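Local coordinates for protein pyridoxal kinase (Lactobacillus plantarum, PDB 3H74) that probably catalyses the ATP-dependent phosphorylation of pyridoxal to pyridoxal 5'-phosphate, as a vitamin B6 kinase of the ribokinase clan, at residues A[4-9]-A[220-225]; A[208-213]-A[244-249]; A[239-244]-A[267-272]. All blocks are in the same frame, centred on the assembly; numbering follows the deposited sequence. Where two conformers were deposited one is given.

Overall arrangement
From the N terminus, the first strand of the main sheet opens contact 1, which closes some 210 residues later on helix 213-226, after the whole of the main sheet has been laid down. Contact 2 opens just before that, in the loop at 208-213, and ends on helix 231-251, so it crosses contact 1. Contact 3 starts on the same helix, shares Met244 with contact 2 and crosses it, but follows contact 1 in series; it ends on helix 264-274. Contacts 1 and 3 meet where Val220 packs on Trp241, and contacts 2 and 3 meet where Thr213 touches Leu242. Together they tie the sheet to three successive C-terminal helices.

Contact 1 of 3, residues A[4-9]-A[220-225]; sequences STMLVA and VIAGLL
Met6, a selenomethionine on the strand, reaches Ala222 and Gly223 of the helix, and its side chain carries the whole contact. The apolar part is a meeting of its selenium end with one methyl group: SE lies 4.1 Å from Ala222 CB, and the terminal methyl CE is 4.0 Å from that same CB. The chain is first stretched straight out from the strand, with CG trans to the backbone N (chi1 -178°) and SE trans to CA in turn. A single bend at chi3 (-73°) then turns CE onto the Ala222-Gly223 peptide.

The second kind of contact is between this methyl and the peptide backbone. CE sits 3.5 Å from Ala222 O and 4.2 Å from Gly223 N, so it rests on the peptide unit joining the two residues. Nothing polar is exchanged between the segments, and the 88 Å² they bury together comes from van der Waals packing in the protein interior.

Polar links run through neighbours. Gly223 O accepts a hydrogen bond from Tyr32 OH, while the side chain of Tyr32 also packs on Met6. Ser4 OG is bonded to Arg227 NH1, just beyond the helical segment, and to Gln77 OE1. Leu27 of helix 19-29 adds a further apolar neighbour for Met6.

An interior strand of a largely parallel sheet thus sends a long side chain against a helix packed over the sheet, the alpha/beta packing of the ribokinase-like fold.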
ATOM      1  N   SER A   4     -14.008 -10.490   9.144  1.00 12.51           N
ATOM      2  CA  SER A   4     -12.692 -11.100   9.170  1.00 11.45           C
ATOM      3  C   SER A   4     -11.740 -10.136   9.853  1.00 10.51           C
ATOM      4  O   SER A   4     -12.067  -8.960  10.064  1.00  9.34           O
ATOM      5  CB  SER A   4     -12.193 -11.428   7.761  1.00 12.45           C
ATOM      6  OG  SER A   4     -11.955 -10.250   7.028  1.00 12.64           O
ATOM      7  N   THR A   5     -10.559 -10.647  10.167  1.00 10.25           N
ATOM      8  CA  THR A   5      -9.524  -9.885  10.827  1.00 10.65           C
ATOM      9  C   THR A   5      -8.410  -9.593   9.835  1.00 10.79           C
ATOM     10  O   THR A   5      -7.858 -10.505   9.206  1.00 11.17           O
ATOM     11  CB  THR A   5      -8.979 -10.675  12.030  1.00 10.88           C
ATOM     12  OG1 THR A   5     -10.014 -10.819  13.008  1.00 12.14           O
ATOM     13  CG2 THR A   5      -7.796  -9.974  12.662  1.00 12.42           C
HETATM   14  N   MSE A   6      -8.074  -8.317   9.701  1.00 10.66           N
HETATM   15  CA  MSE A   6      -6.950  -7.937   8.858  1.00 11.69           C
HETATM   16  C   MSE A   6      -5.889  -7.199   9.643  1.00  9.06           C
HETATM   17  O   MSE A   6      -6.171  -6.205  10.321  1.00  8.80           O
HETATM   18  CB  MSE A   6      -7.376  -7.089   7.667  1.00 11.88           C
HETATM   19  CG  MSE A   6      -6.195  -6.741   6.748  1.00 13.92           C
HETATM   20 SE   MSE A   6      -6.670  -5.572   5.309  1.00 19.66          SE
HETATM   21  CE  MSE A   6      -7.671  -6.848   4.216  1.00 12.63           C
ATOM     22  N   LEU A   7      -4.670  -7.697   9.523  1.00  8.18           N
ATOM     23  CA  LEU A   7      -3.507  -7.019  10.052  1.00  7.83           C
ATOM     24  C   LEU A   7      -3.113  -5.921   9.074  1.00  6.92           C
ATOM     25  O   LEU A   7      -2.984  -6.167   7.872  1.00  7.06           O
ATOM     26  CB  LEU A   7      -2.353  -8.015  10.181  1.00  8.10           C
ATOM     27  CG  LEU A   7      -0.965  -7.461  10.507  1.00  8.52           C
ATOM     28  CD1 LEU A   7      -0.949  -6.734  11.860  1.00  8.78           C
ATOM     29  CD2 LEU A   7       0.072  -8.570  10.472  1.00  9.81           C
ATOM     30  N   VAL A   8      -2.923  -4.713   9.589  1.00  6.14           N
ATOM     31  CA  VAL A   8      -2.379  -3.615   8.787  1.00  5.71           C
ATOM     32  C   VAL A   8      -1.138  -3.114   9.493  1.00  5.30           C
ATOM     33  O   VAL A   8      -1.245  -2.584  10.610  1.00  5.62           O
ATOM     34  CB  VAL A   8      -3.386  -2.450   8.591  1.00  6.14           C
ATOM     35  CG1 VAL A   8      -2.784  -1.383   7.688  1.00  6.83           C
ATOM     36  CG2 VAL A   8      -4.686  -2.974   8.016  1.00  6.95           C
ATOM     37  N   ALA A   9       0.024  -3.295   8.866  1.00  5.22           N
ATOM     38  CA  ALA A   9       1.284  -2.858   9.455  1.00  5.33           C
ATOM     39  C   ALA A   9       1.886  -1.779   8.572  1.00  5.20           C
ATOM     40  O   ALA A   9       2.283  -2.053   7.434  1.00  5.42           O
ATOM     41  CB  ALA A   9       2.243  -4.024   9.614  1.00  6.08           C
ATOM     42  N   VAL A 220      -7.923   0.175   0.155  1.00  5.48           N
ATOM     43  CA  VAL A 220      -9.128  -0.163  -0.606  1.00  5.64           C
ATOM     44  C   VAL A 220      -8.959  -1.471  -1.375  1.00  5.53           C
ATOM     45  O   VAL A 220      -9.839  -2.328  -1.357  1.00  5.67           O
ATOM     46  CB  VAL A 220      -9.555   0.993  -1.536  1.00  6.03           C
ATOM     47  CG1 VAL A 220     -10.630   0.550  -2.495  1.00  7.49           C
ATOM     48  CG2 VAL A 220     -10.033   2.179  -0.708  1.00  5.76           C
ATOM     49  N   ILE A 221      -7.818  -1.623  -2.032  1.00  5.31           N
ATOM     50  CA  ILE A 221      -7.549  -2.852  -2.778  1.00  5.94           C
ATOM     51  C   ILE A 221      -7.540  -4.076  -1.857  1.00  5.60           C
ATOM     52  O   ILE A 221      -8.212  -5.081  -2.135  1.00  5.85           O
ATOM     53  CB  ILE A 221      -6.241  -2.731  -3.584  1.00  5.32           C
ATOM     54  CG1 ILE A 221      -6.429  -1.750  -4.748  1.00  6.12           C
ATOM     55  CG2 ILE A 221      -5.756  -4.105  -4.085  1.00  6.53           C
ATOM     56  CD1 ILE A 221      -5.164  -1.394  -5.503  1.00  6.57           C
ATOM     57  N   ALA A 222      -6.819  -3.985  -0.739  1.00  5.93           N
ATOM     58  CA  ALA A 222      -6.786  -5.086   0.213  1.00  6.26           C
ATOM     59  C   ALA A 222      -8.182  -5.380   0.740  1.00  6.71           C
ATOM     60  O   ALA A 222      -8.564  -6.552   0.850  1.00  6.96           O
ATOM     61  CB  ALA A 222      -5.835  -4.792   1.349  1.00  6.83           C
ATOM     62  N   GLY A 223      -8.941  -4.332   1.069  1.00  6.62           N
ATOM     63  CA  GLY A 223     -10.287  -4.504   1.596  1.00  7.37           C
ATOM     64  C   GLY A 223     -11.219  -5.190   0.618  1.00  7.12           C
ATOM     65  O   GLY A 223     -12.004  -6.067   0.996  1.00  8.44           O
ATOM     66  N   LEU A 224     -11.149  -4.800  -0.648  1.00  7.21           N
ATOM     67  CA  LEU A 224     -12.004  -5.414  -1.667  1.00  7.19           C
ATOM     68  C   LEU A 224     -11.603  -6.859  -1.963  1.00  7.05           C
ATOM     69  O   LEU A 224     -12.461  -7.745  -2.064  1.00  7.50           O
ATOM     70  CB  LEU A 224     -12.022  -4.574  -2.946  1.00  6.93           C
ATOM     71  CG  LEU A 224     -12.700  -3.208  -2.826  1.00  8.06           C
ATOM     72  CD1 LEU A 224     -12.389  -2.364  -4.051  1.00  8.54           C
ATOM     73  CD2 LEU A 224     -14.216  -3.350  -2.640  1.00  7.79           C
ATOM     74  N   LEU A 225     -10.302  -7.104  -2.070  1.00  7.01           N
ATOM     75  CA  LEU A 225      -9.840  -8.468  -2.307  1.00  7.77           C
ATOM     76  C   LEU A 225     -10.229  -9.378  -1.154  1.00  8.12           C
ATOM     77  O   LEU A 225     -10.653 -10.512  -1.373  1.00  8.63           O
ATOM     78  CB  LEU A 225      -8.337  -8.509  -2.531  1.00  7.76           C
ATOM     79  CG  LEU A 225      -7.844  -7.835  -3.810  1.00  7.81           C
ATOM     80  CD1 LEU A 225      -6.334  -7.834  -3.821  1.00  9.19           C
ATOM     81  CD2 LEU A 225      -8.393  -8.534  -5.058  1.00  9.93           C
TER

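Contact 2 of 3, residues A[208-213]-A[244-249]; sequences GHYNGT and MAVAET
Tyr210 and Val246 bury the most surface here, 64 and 63 Å². The valine methyl CG1 comes up obliquely to the CD2/CE2 flank of the phenol ring, 3.6 Å from both CD2 and CE2 of Tyr210, and the two side chains cross at about a right angle. Val246 divides its branches between two partners: with CG1 trans to the backbone N (chi1 171°), CG2 is left to meet Thr213 CG2 at 3.8 Å. The valine therefore packs against both ends of the type II beta turn from Tyr210 to Thr213, whose third residue, Gly212, also occupies the N-cap position of helix 213-226.

Thr249, one turn further along the helix, places CG2 3.9 Å from Tyr210 CD1, on the same side of the ring plane as the valine methyl but by the opposite flank. Thr249 OG1 turns back onto its own helix and donates to Ala245 O at 2.8 Å from 32° out of the carbonyl plane, on the opposite face from the Thr249 N-H bound to the same oxygen. OG1 is also bonded to Ala262 N. With an alanine here, Ala262 N would probably lose its hydroxyl partner, and the Tyr210 ring the methyl packed beside CD1. At the far end of the ring, Tyr210 OH is held by Pro207 O.

A sulfate, probably from the crystallisation liquor, lies about 5 Å from the Thr213 side chain; its place is consistent with the anion-binding helix start of ribokinase-family enzymes. The loop following strand 198-204 leans on helix 231-251 just before entering helix 213-226, with Ile250 and Val261 packed close by.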
ATOM      1  N   GLY A 208      -2.704  18.410  -9.454  1.00 12.94           N
ATOM      2  CA  GLY A 208      -2.137  18.523  -8.120  1.00 14.25           C
ATOM      3  C   GLY A 208      -1.560  17.216  -7.630  1.00 14.59           C
ATOM      4  O   GLY A 208      -1.642  16.190  -8.300  1.00 15.28           O
ATOM      5  N   HIS A 209      -0.970  17.268  -6.443  1.00 15.48           N
ATOM      6  CA  HIS A 209      -0.494  16.065  -5.773  1.00 15.94           C
ATOM      7  C   HIS A 209      -0.973  16.075  -4.330  1.00 14.84           C
ATOM      8  O   HIS A 209      -1.023  17.130  -3.686  1.00 15.29           O
ATOM      9  CB  HIS A 209       1.028  15.930  -5.882  1.00 16.99           C
ATOM     10  CG  HIS A 209       1.768  17.077  -5.269  1.00 20.00           C
ATOM     11  ND1 HIS A 209       1.851  18.315  -5.873  1.00 22.46           N
ATOM     12  CD2 HIS A 209       2.425  17.186  -4.092  1.00 22.47           C
ATOM     13  CE1 HIS A 209       2.546  19.131  -5.099  1.00 23.31           C
ATOM     14  NE2 HIS A 209       2.906  18.472  -4.011  1.00 23.33           N
ATOM     15  N   TYR A 210      -1.357  14.892  -3.854  1.00 13.92           N
ATOM     16  CA  TYR A 210      -2.071  14.743  -2.592  1.00 12.55           C
ATOM     17  C   TYR A 210      -1.509  13.607  -1.778  1.00 11.87           C
ATOM     18  O   TYR A 210      -1.378  12.480  -2.259  1.00 13.43           O
ATOM     19  CB  TYR A 210      -3.575  14.522  -2.834  1.00 13.02           C
ATOM     20  CG  TYR A 210      -4.097  15.584  -3.741  1.00 12.44           C
ATOM     21  CD1 TYR A 210      -4.496  16.817  -3.231  1.00 13.01           C
ATOM     22  CD2 TYR A 210      -4.093  15.398  -5.124  1.00 12.80           C
ATOM     23  CE1 TYR A 210      -4.923  17.824  -4.075  1.00 12.16           C
ATOM     24  CE2 TYR A 210      -4.504  16.397  -5.981  1.00 11.66           C
ATOM     25  CZ  TYR A 210      -4.926  17.600  -5.445  1.00 11.22           C
ATOM     26  OH  TYR A 210      -5.334  18.598  -6.293  1.00 12.68           O
ATOM     27  N   ASN A 211      -1.226  13.904  -0.525  1.00  9.91           N
ATOM     28  CA  ASN A 211      -0.695  12.909   0.380  1.00  8.78           C
ATOM     29  C   ASN A 211      -1.727  11.841   0.704  1.00  7.90           C
ATOM     30  O   ASN A 211      -2.935  12.109   0.721  1.00  8.41           O
ATOM     31  CB  ASN A 211      -0.184  13.584   1.648  1.00  8.90           C
ATOM     32  CG  ASN A 211       0.938  14.565   1.361  1.00  9.25           C
ATOM     33  OD1 ASN A 211       1.757  14.340   0.462  1.00 10.69           O
ATOM     34  ND2 ASN A 211       0.986  15.651   2.117  1.00  8.60           N
ATOM     35  N   GLY A 212      -1.254  10.622   0.921  1.00  7.49           N
ATOM     36  CA  GLY A 212      -2.128   9.554   1.358  1.00  7.17           C
ATOM     37  C   GLY A 212      -2.794   8.762   0.247  1.00  6.51           C
ATOM     38  O   GLY A 212      -3.517   7.809   0.526  1.00  6.65           O
ATOM     39  N   THR A 213      -2.557   9.127  -1.011  1.00  6.64           N
ATOM     40  CA  THR A 213      -3.250   8.442  -2.110  1.00  7.25           C
ATOM     41  C   THR A 213      -2.813   6.976  -2.224  1.00  6.26           C
ATOM     42  O   THR A 213      -3.645   6.082  -2.377  1.00  6.69           O
ATOM     43  CB  THR A 213      -3.094   9.174  -3.464  1.00  7.69           C
ATOM     44  OG1 THR A 213      -1.714   9.434  -3.718  1.00  9.97           O
ATOM     45  CG2 THR A 213      -3.847  10.498  -3.459  1.00  9.69           C
HETATM   46  N   MSE A 244     -12.357   9.707  -6.794  1.00  6.59           N
HETATM   47  CA  MSE A 244     -13.390  10.374  -6.016  1.00  8.23           C
HETATM   48  C   MSE A 244     -12.848  11.036  -4.749  1.00  6.27           C
HETATM   49  O   MSE A 244     -13.235  12.162  -4.411  1.00  6.02           O
HETATM   50  CB  MSE A 244     -14.473   9.363  -5.663  1.00  7.61           C
HETATM   51  CG  MSE A 244     -15.608   9.928  -4.827  1.00  9.76           C
HETATM   52 SE   MSE A 244     -16.910   8.588  -4.356  1.00 17.38          SE
HETATM   53  CE  MSE A 244     -15.739   7.419  -3.349  1.00 16.16           C
ATOM     54  N   ALA A 245     -11.945  10.353  -4.047  1.00  6.16           N
ATOM     55  CA  ALA A 245     -11.386  10.896  -2.811  1.00  5.71           C
ATOM     56  C   ALA A 245     -10.533  12.132  -3.102  1.00  5.73           C
ATOM     57  O   ALA A 245     -10.566  13.125  -2.368  1.00  5.76           O
ATOM     58  CB  ALA A 245     -10.562   9.824  -2.095  1.00  6.44           C
ATOM     59  N   VAL A 246      -9.744  12.067  -4.173  1.00  5.60           N
ATOM     60  CA  VAL A 246      -8.962  13.232  -4.584  1.00  6.36           C
ATOM     61  C   VAL A 246      -9.878  14.398  -4.988  1.00  5.77           C
ATOM     62  O   VAL A 246      -9.641  15.534  -4.581  1.00  5.99           O
ATOM     63  CB  VAL A 246      -7.944  12.902  -5.702  1.00  6.47           C
ATOM     64  CG1 VAL A 246      -7.313  14.177  -6.255  1.00  7.10           C
ATOM     65  CG2 VAL A 246      -6.873  11.946  -5.168  1.00  7.99           C
ATOM     66  N   ALA A 247     -10.943  14.096  -5.735  1.00  5.88           N
ATOM     67  CA  ALA A 247     -11.908  15.131  -6.120  1.00  6.01           C
ATOM     68  C   ALA A 247     -12.487  15.804  -4.877  1.00  5.73           C
ATOM     69  O   ALA A 247     -12.646  17.031  -4.825  1.00  6.24           O
ATOM     70  CB  ALA A 247     -13.003  14.552  -6.976  1.00  6.17           C
ATOM     71  N   GLU A 248     -12.802  15.015  -3.855  1.00  5.62           N
ATOM     72  CA  GLU A 248     -13.346  15.600  -2.638  1.00  6.07           C
ATOM     73  C   GLU A 248     -12.329  16.494  -1.935  1.00  5.80           C
ATOM     74  O   GLU A 248     -12.661  17.551  -1.392  1.00  6.59           O
ATOM     75  CB  GLU A 248     -13.879  14.535  -1.667  1.00  5.59           C
ATOM     76  CG  GLU A 248     -14.571  15.186  -0.472  1.00  7.28           C
ATOM     77  CD  GLU A 248     -15.028  14.225   0.600  1.00  7.10           C
ATOM     78  OE1 GLU A 248     -14.727  13.018   0.532  1.00  6.67           O
ATOM     79  OE2 GLU A 248     -15.715  14.712   1.524  1.00  9.50           O
ATOM     80  N   THR A 249     -11.075  16.056  -1.965  1.00  5.60           N
ATOM     81  CA  THR A 249      -9.985  16.814  -1.353  1.00  6.30           C
ATOM     82  C   THR A 249      -9.880  18.190  -2.014  1.00  6.19           C
ATOM     83  O   THR A 249      -9.798  19.209  -1.332  1.00  6.45           O
ATOM     84  CB  THR A 249      -8.650  16.055  -1.486  1.00  6.11           C
ATOM     85  OG1 THR A 249      -8.801  14.728  -0.961  1.00  6.04           O
ATOM     86  CG2 THR A 249      -7.520  16.770  -0.749  1.00  6.83           C
TER

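Contact 3 of 3, residues A[239-244]-A[267-272]; sequences NQWLNM and LQAILA
Helices 239-244 and 267-272 run roughly antiparallel, at 144° with their axes 11.0 Å apart, and come closest in the backbone at Trp241 and Ala269. The wide spacing is filled mainly by the indole of Trp241. The methyl of Ala269 lies 3.4 Å above the indole plane, displaced toward the rim, with CB 3.6 Å from NE1 of Trp241. The six-membered ring reaches further along the partner helix, so that Trp241 CZ3 touches Ile270 CG1, also at 3.6 Å; the two side chains cross at about a right angle. The indole is set in this direction by its first torsion (chi1 -81°), which places CG trans to the carbonyl carbon.

These are the last two helices of the chain, part of the helical packing round the sheet of a ribokinase-like fold. Ile270 also leans on Val26 and Ala29 of helix 19-29, and Trp241 on Val220 of helix 213-226, so the indole is wedged among helices.

Met244, a selenomethionine one turn beyond Trp241, adds its methyl: CE lies 3.7 Å from Ala269 CB. Its chain runs extended as far as SE and bends at chi3 (61°). Leu266 and Leu273, on the same helix as Ala269, also pack on the indole.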
ATOM      1  N   ASN A 239      -9.552   2.395  -8.292  1.00  8.29           N
ATOM      2  CA  ASN A 239      -9.147   3.607  -9.028  1.00  9.06           C
ATOM      3  C   ASN A 239     -10.236   4.689  -9.064  1.00  9.05           C
ATOM      4  O   ASN A 239      -9.984   5.839  -8.905  1.00  9.11           O
ATOM      5  CB  ASN A 239      -8.636   3.184 -10.441  1.00 10.49           C
ATOM      6  CG  ASN A 239      -7.220   2.631 -10.363  1.00 11.79           C
ATOM      7  OD1 ASN A 239      -6.311   3.349 -10.332  1.00 16.56           O
ATOM      8  ND2 ASN A 239      -7.105   1.375 -10.178  1.00 14.32           N
ATOM      9  N   GLN A 240     -11.454   4.249  -9.249  1.00  8.86           N
ATOM     10  CA  GLN A 240     -12.574   5.152  -9.259  1.00  9.29           C
ATOM     11  C   GLN A 240     -12.743   5.810  -7.879  1.00  8.24           C
ATOM     12  O   GLN A 240     -12.946   6.976  -7.777  1.00  8.16           O
ATOM     13  CB  GLN A 240     -13.892   4.462  -9.639  1.00 10.05           C
ATOM     14  CG  GLN A 240     -15.074   5.441  -9.313  1.00 14.16           C
ATOM     15  CD  GLN A 240     -16.416   5.099  -9.980  1.00 18.06           C
ATOM     16  OE1 GLN A 240     -17.243   4.407  -9.364  1.00 19.46           O
ATOM     17  NE2 GLN A 240     -16.629   5.595 -11.190  1.00 20.71           N
ATOM     18  N   TRP A 241     -12.634   5.006  -6.840  1.00  7.17           N
ATOM     19  CA  TRP A 241     -12.805   5.524  -5.458  1.00  6.80           C
ATOM     20  C   TRP A 241     -11.675   6.489  -5.068  1.00  5.96           C
ATOM     21  O   TRP A 241     -11.904   7.494  -4.466  1.00  6.06           O
ATOM     22  CB  TRP A 241     -12.877   4.306  -4.520  1.00  7.30           C
ATOM     23  CG  TRP A 241     -14.238   3.645  -4.459  1.00  7.81           C
ATOM     24  CD1 TRP A 241     -15.331   3.961  -5.164  1.00  8.70           C
ATOM     25  CD2 TRP A 241     -14.612   2.613  -3.561  1.00  7.38           C
ATOM     26  NE1 TRP A 241     -16.380   3.177  -4.767  1.00  8.93           N
ATOM     27  CE2 TRP A 241     -15.960   2.354  -3.773  1.00  8.06           C
ATOM     28  CE3 TRP A 241     -13.945   1.906  -2.577  1.00  7.81           C
ATOM     29  CZ2 TRP A 241     -16.657   1.367  -3.051  1.00  8.84           C
ATOM     30  CZ3 TRP A 241     -14.657   0.930  -1.844  1.00  8.84           C
ATOM     31  CH2 TRP A 241     -15.981   0.688  -2.116  1.00  9.07           C
ATOM     32  N   LEU A 242     -10.455   6.181  -5.481  1.00  5.69           N
ATOM     33  CA  LEU A 242      -9.339   7.102  -5.219  1.00  6.19           C
ATOM     34  C   LEU A 242      -9.533   8.443  -6.013  1.00  5.82           C
ATOM     35  O   LEU A 242      -9.321   9.459  -5.484  1.00  5.68           O
ATOM     36  CB  LEU A 242      -7.999   6.461  -5.567  1.00  6.33           C
ATOM     37  CG  LEU A 242      -6.796   7.353  -5.279  1.00  7.98           C
ATOM     38  CD1 LEU A 242      -6.641   7.520  -3.712  1.00  8.90           C
ATOM     39  CD2 LEU A 242      -5.492   6.745  -6.011  1.00  9.11           C
ATOM     40  N   ASN A 243      -9.988   8.307  -7.248  1.00  6.27           N
ATOM     41  CA  ASN A 243     -10.305   9.484  -8.067  1.00  6.83           C
ATOM     42  C   ASN A 243     -11.338  10.361  -7.343  1.00  6.62           C
ATOM     43  O   ASN A 243     -11.184  11.579  -7.244  1.00  6.36           O
ATOM     44  CB  ASN A 243     -10.820   9.007  -9.426  1.00  7.45           C
ATOM     45  CG  ASN A 243     -10.895  10.112 -10.463  1.00  7.36           C
ATOM     46  OD1 ASN A 243     -11.988  10.517 -10.854  1.00  8.43           O
ATOM     47  ND2 ASN A 243      -9.755  10.580 -10.931  1.00  7.41           N
HETATM   48  N   MSE A 244     -12.357   9.707  -6.794  1.00  6.59           N
HETATM   49  CA  MSE A 244     -13.390  10.374  -6.016  1.00  8.23           C
HETATM   50  C   MSE A 244     -12.848  11.036  -4.749  1.00  6.27           C
HETATM   51  O   MSE A 244     -13.235  12.162  -4.411  1.00  6.02           O
HETATM   52  CB  MSE A 244     -14.473   9.363  -5.663  1.00  7.61           C
HETATM   53  CG  MSE A 244     -15.608   9.928  -4.827  1.00  9.76           C
HETATM   54 SE   MSE A 244     -16.910   8.588  -4.356  1.00 17.38          SE
HETATM   55  CE  MSE A 244     -15.739   7.419  -3.349  1.00 16.16           C
ATOM     56  N   LEU A 267     -15.909   6.753   2.439  1.00  6.46           N
ATOM     57  CA  LEU A 267     -16.649   6.016   3.467  1.00  7.14           C
ATOM     58  C   LEU A 267     -18.111   5.809   3.064  1.00  7.83           C
ATOM     59  O   LEU A 267     -18.676   4.732   3.279  1.00  7.75           O
ATOM     60  CB  LEU A 267     -16.552   6.722   4.824  1.00  7.37           C
ATOM     61  CG  LEU A 267     -15.150   6.756   5.445  1.00  7.44           C
ATOM     62  CD1 LEU A 267     -15.172   7.545   6.732  1.00  9.91           C
ATOM     63  CD2 LEU A 267     -14.598   5.362   5.700  1.00  9.69           C
ATOM     64  N   GLN A 268     -18.704   6.836   2.461  0.50  7.79           N
ATOM     65  CA  GLN A 268     -20.069   6.756   1.948  0.50  8.38           C
ATOM     66  C   GLN A 268     -20.225   5.686   0.861  0.50  8.35           C
ATOM     67  O   GLN A 268     -21.215   4.950   0.842  0.50  8.70           O
ATOM     68  CB  GLN A 268     -20.505   8.127   1.433  0.50  8.79           C
ATOM     69  CG  GLN A 268     -21.964   8.221   1.050  0.50 10.70           C
ATOM     70  CD  GLN A 268     -22.306   9.559   0.435  0.50 12.96           C
ATOM     71  OE1 GLN A 268     -21.593  10.058  -0.440  0.50 14.47           O
ATOM     72  NE2 GLN A 268     -23.407  10.148   0.885  0.50 14.30           N
ATOM     73  N   ALA A 269     -19.248   5.595  -0.037  1.00  8.05           N
ATOM     74  CA  ALA A 269     -19.270   4.586  -1.097  1.00  7.98           C
ATOM     75  C   ALA A 269     -19.097   3.184  -0.535  1.00  8.22           C
ATOM     76  O   ALA A 269     -19.749   2.245  -0.995  1.00  8.75           O
ATOM     77  CB  ALA A 269     -18.215   4.874  -2.153  1.00  8.28           C
ATOM     78  N   ILE A 270     -18.240   3.049   0.472  1.00  7.86           N
ATOM     79  CA  ILE A 270     -18.036   1.773   1.144  1.00  8.66           C
ATOM     80  C   ILE A 270     -19.334   1.294   1.806  1.00  9.75           C
ATOM     81  O   ILE A 270     -19.733   0.134   1.649  1.00 10.38           O
ATOM     82  CB  ILE A 270     -16.900   1.879   2.178  1.00  7.89           C
ATOM     83  CG1 ILE A 270     -15.545   1.945   1.458  1.00  8.22           C
ATOM     84  CG2 ILE A 270     -16.965   0.702   3.152  1.00  8.74           C
ATOM     85  CD1 ILE A 270     -14.410   2.475   2.305  1.00  8.45           C
ATOM     86  N   LEU A 271     -19.999   2.184   2.529  1.00 10.74           N
ATOM     87  CA  LEU A 271     -21.254   1.814   3.173  1.00 12.57           C
ATOM     88  C   LEU A 271     -22.347   1.491   2.147  1.00 13.51           C
ATOM     89  O   LEU A 271     -23.146   0.570   2.356  1.00 14.29           O
ATOM     90  CB  LEU A 271     -21.687   2.896   4.161  1.00 13.11           C
ATOM     91  CG  LEU A 271     -21.177   2.681   5.593  1.00 14.71           C
ATOM     92  CD1 LEU A 271     -19.677   2.805   5.708  1.00 15.22           C
ATOM     93  CD2 LEU A 271     -21.816   3.629   6.563  1.00 17.03           C
ATOM     94  N   ALA A 272     -22.371   2.216   1.030  1.00 14.21           N
ATOM     95  CA  ALA A 272     -23.328   1.928  -0.043  1.00 15.06           C
ATOM     96  C   ALA A 272     -23.083   0.546  -0.641  1.00 15.54           C
ATOM     97  O   ALA A 272     -24.032  -0.192  -0.912  1.00 15.71           O
ATOM     98  CB  ALA A 272     -23.283   2.999  -1.118  1.00 15.53           C
TER